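Local coordinates for protein citrate synthase (Metallosphaera sedula, PDB 6ABW) that probably catalyses the condensation of oxaloacetate with acetyl-CoA and water to give citrate and CoA, a step of the tricarboxylic acid cycle, at residues Ser163-Phe168 with Lys183-Ala188. Residues are numbered along the deposited sequence; the frame is centred on the assembly and turned at random.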
ATOM      1  N   SER A 163       9.149  27.234 -12.890  1.00 16.76           N
ATOM      2  CA  SER A 163       8.942  25.816 -13.150  1.00 14.28           C
ATOM      3  C   SER A 163       8.815  24.977 -11.870  1.00 13.24           C
ATOM      4  O   SER A 163       9.234  25.369 -10.770  1.00 12.06           O
ATOM      5  CB  SER A 163      10.057  25.250 -13.969  1.00 14.38           C
ATOM      6  OG  SER A 163      11.282  25.208 -13.226  1.00 13.60           O
ATOM      7  N   PHE A 164       8.261  23.801 -12.091  1.00 12.88           N
ATOM      8  CA  PHE A 164       8.072  22.804 -11.037  1.00 12.25           C
ATOM      9  C   PHE A 164       9.369  22.461 -10.418  1.00 11.43           C
ATOM     10  O   PHE A 164       9.486  22.447  -9.195  1.00 12.06           O
ATOM     11  CB  PHE A 164       7.400  21.606 -11.648  1.00 12.52           C
ATOM     12  CG  PHE A 164       7.104  20.452 -10.667  1.00 11.68           C
ATOM     13  CD1 PHE A 164       8.062  19.537 -10.333  1.00 11.55           C
ATOM     14  CD2 PHE A 164       5.820  20.299 -10.134  1.00 12.62           C
ATOM     15  CE1 PHE A 164       7.778  18.448  -9.415  1.00 12.42           C
ATOM     16  CE2 PHE A 164       5.515  19.276  -9.257  1.00 12.02           C
ATOM     17  CZ  PHE A 164       6.491  18.295  -8.935  1.00 11.58           C
ATOM     18  N   ALA A 165      10.371  22.209 -11.255  1.00 10.22           N
ATOM     19  CA  ALA A 165      11.717  21.912 -10.748  1.00 11.30           C
ATOM     20  C   ALA A 165      12.270  23.007  -9.858  1.00 11.46           C
ATOM     21  O   ALA A 165      12.855  22.775  -8.814  1.00 11.06           O
ATOM     22  CB  ALA A 165      12.679  21.631 -11.900  1.00 11.79           C
ATOM     23  N   LYS A 166      12.147  24.261 -10.319  1.00 12.79           N
ATOM     24  CA  LYS A 166      12.617  25.384  -9.516  1.00 13.11           C
ATOM     25  C   LYS A 166      11.882  25.556  -8.175  1.00 12.30           C
ATOM     26  O   LYS A 166      12.525  25.752  -7.150  1.00 12.34           O
ATOM     27  CB  LYS A 166      12.563  26.711 -10.342  1.00 14.92           C
ATOM     28  CG  LYS A 166      13.278  27.806  -9.631  1.00 19.12           C
ATOM     29  CD  LYS A 166      13.166  29.079 -10.458  1.00 24.12           C
ATOM     30  CE  LYS A 166      13.796  30.225  -9.676  1.00 29.96           C
ATOM     31  NZ  LYS A 166      14.045  31.371 -10.637  1.00 32.68           N
ATOM     32  N   SER A 167      10.585  25.426  -8.198  1.00 12.34           N
ATOM     33  CA  SER A 167       9.757  25.517  -6.970  1.00 12.57           C
ATOM     34  C   SER A 167      10.141  24.454  -5.948  1.00 11.49           C
ATOM     35  O   SER A 167      10.260  24.744  -4.722  1.00 11.92           O
ATOM     36  CB  SER A 167       8.274  25.454  -7.292  1.00 15.01           C
ATOM     37  OG  SER A 167       7.856  26.564  -8.070  1.00 15.22           O
ATOM     38  N   PHE A 168      10.433  23.252  -6.461  1.00 11.38           N
ATOM     39  CA  PHE A 168      10.835  22.116  -5.617  1.00 10.25           C
ATOM     40  C   PHE A 168      12.221  22.361  -4.979  1.00 10.90           C
ATOM     41  O   PHE A 168      12.444  22.227  -3.750  1.00  9.98           O
ATOM     42  CB  PHE A 168      10.761  20.792  -6.437  1.00 10.22           C
ATOM     43  CG  PHE A 168      11.359  19.648  -5.685  1.00 10.08           C
ATOM     44  CD1 PHE A 168      10.766  19.228  -4.492  1.00 10.56           C
ATOM     45  CD2 PHE A 168      12.581  19.030  -6.094  1.00  9.88           C
ATOM     46  CE1 PHE A 168      11.304  18.199  -3.742  1.00 10.67           C
ATOM     47  CE2 PHE A 168      13.124  18.004  -5.337  1.00  9.34           C
ATOM     48  CZ  PHE A 168      12.471  17.565  -4.172  1.00  9.93           C
ATOM     49  N   LYS A 183      17.698  22.977 -14.537  1.00 13.09           N
ATOM     50  CA  LYS A 183      17.565  22.161 -15.709  1.00 13.45           C
ATOM     51  C   LYS A 183      17.899  20.659 -15.331  1.00 10.97           C
ATOM     52  O   LYS A 183      17.297  19.683 -15.892  1.00 11.39           O
ATOM     53  CB  LYS A 183      18.475  22.695 -16.805  1.00 17.24           C
ATOM     54  CG  LYS A 183      18.497  21.812 -18.045  1.00 20.31           C
ATOM     55  CD  LYS A 183      17.206  21.780 -18.860  1.00 26.21           C
ATOM     56  CE  LYS A 183      17.303  20.967 -20.171  1.00 27.47           C
ATOM     57  NZ  LYS A 183      15.957  20.887 -20.788  1.00 29.68           N
ATOM     58  N   ALA A 184      18.862  20.471 -14.480  1.00 10.17           N
ATOM     59  CA  ALA A 184      19.289  19.086 -14.067  1.00 10.67           C
ATOM     60  C   ALA A 184      18.138  18.410 -13.319  1.00  9.91           C
ATOM     61  O   ALA A 184      17.876  17.243 -13.471  1.00  9.21           O
ATOM     62  CB  ALA A 184      20.541  19.137 -13.201  1.00 11.31           C
ATOM     63  N   MET A 185      17.500  19.154 -12.465  1.00 11.29           N
ATOM     64  CA  MET A 185      16.352  18.601 -11.647  1.00 12.07           C
ATOM     65  C   MET A 185      15.193  18.299 -12.559  1.00 10.77           C
ATOM     66  O   MET A 185      14.543  17.246 -12.464  1.00 11.41           O
ATOM     67  CB  MET A 185      16.015  19.584 -10.543  1.00 12.95           C
ATOM     68  CG  MET A 185      14.875  19.069  -9.629  1.00 14.64           C
ATOM     69  SD  MET A 185      15.497  17.749  -8.564  1.00 17.74           S
ATOM     70  CE  MET A 185      14.207  16.526  -8.708  1.00 17.69           C
ATOM     71  N   ASP A 186      14.911  19.183 -13.518  1.00 10.22           N
ATOM     72  CA  ASP A 186      13.874  18.970 -14.468  1.00 11.83           C
ATOM     73  C   ASP A 186      14.151  17.714 -15.279  1.00 11.44           C
ATOM     74  O   ASP A 186      13.244  16.843 -15.537  1.00 11.00           O
ATOM     75  CB  ASP A 186      13.729  20.217 -15.422  1.00 14.52           C
ATOM     76  CG  ASP A 186      12.548  20.094 -16.312  1.00 18.32           C
ATOM     77  OD1 ASP A 186      11.363  20.178 -15.810  1.00 19.11           O
ATOM     78  OD2 ASP A 186      12.788  19.834 -17.526  1.00 19.45           O
ATOM     79  N   ALA A 187      15.391  17.590 -15.718  1.00 10.62           N
ATOM     80  CA  ALA A 187      15.761  16.380 -16.467  1.00 10.70           C
ATOM     81  C   ALA A 187      15.508  15.083 -15.645  1.00  9.93           C
ATOM     82  O   ALA A 187      15.001  14.069 -16.164  1.00 10.17           O
ATOM     83  CB  ALA A 187      17.217  16.457 -16.933  1.00 12.11           C
ATOM     84  N   ALA A 188      15.956  15.095 -14.402  1.00  9.57           N
ATOM     85  CA  ALA A 188      15.847  13.951 -13.487  1.00  9.54           C
ATOM     86  C   ALA A 188      14.396  13.576 -13.315  1.00  9.72           C
ATOM     87  O   ALA A 188      14.056  12.418 -13.324  1.00  9.75           O
ATOM     88  CB  ALA A 188      16.463  14.285 -12.155  1.00  9.92           C
TER
HETATM   89  O   HOH W   1       9.958  21.741 -14.113  1.00 15.91           O
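A165 and F168, one turn apart on helix 164-173, pack against M185 and D186 of helix 179-191 in a buried helix-helix crossing of the mainly helical citrate synthase fold, away from the acetyl-CoA pocket. The local axes pass 8.6 Å apart at 111°, so the two helices meet over a short patch, with 186 Å² buried in all.

Close van der Waals packing brings the A165 methyl against the D186 backbone: its CB lies 3.7 Å from D186 N and also touches CB of D186 and CG of M185. This small methyl lets the backbones come near, A165 CA to D186 CA being 5.2 Å.

A Met-aromatic contact joins M185 to F168. In M185, chi1 of -178° sets CG anti to the backbone N and against the A165 methyl; bends at chi2 and chi3 then bring SD and CE to the CD2-CE2 side of the F168 ring, the two side chains crossing at about a right angle. SD sits 5.2 Å from the F168 ring centroid, at the ring edge, while CE of M185 comes obliquely to within 3.8 Å of CE2 of F168. Replacing M185 with an alanine would remove SD and CE, which would probably leave a gap beside CD2 and CE2 of F168, whose other neighbours include S140 and V143 of helix 128-151, and end the Met-aromatic contact.

Polar contact across the crossing runs through water at the N-terminal end of helix 164-173, where S163 OG caps K166 N. D186 OD1, which also accepts from F56 N, takes a hydrogen bond from the water at 2.7 Å, and that water in turn accepts from A165 N at 2.9 Å.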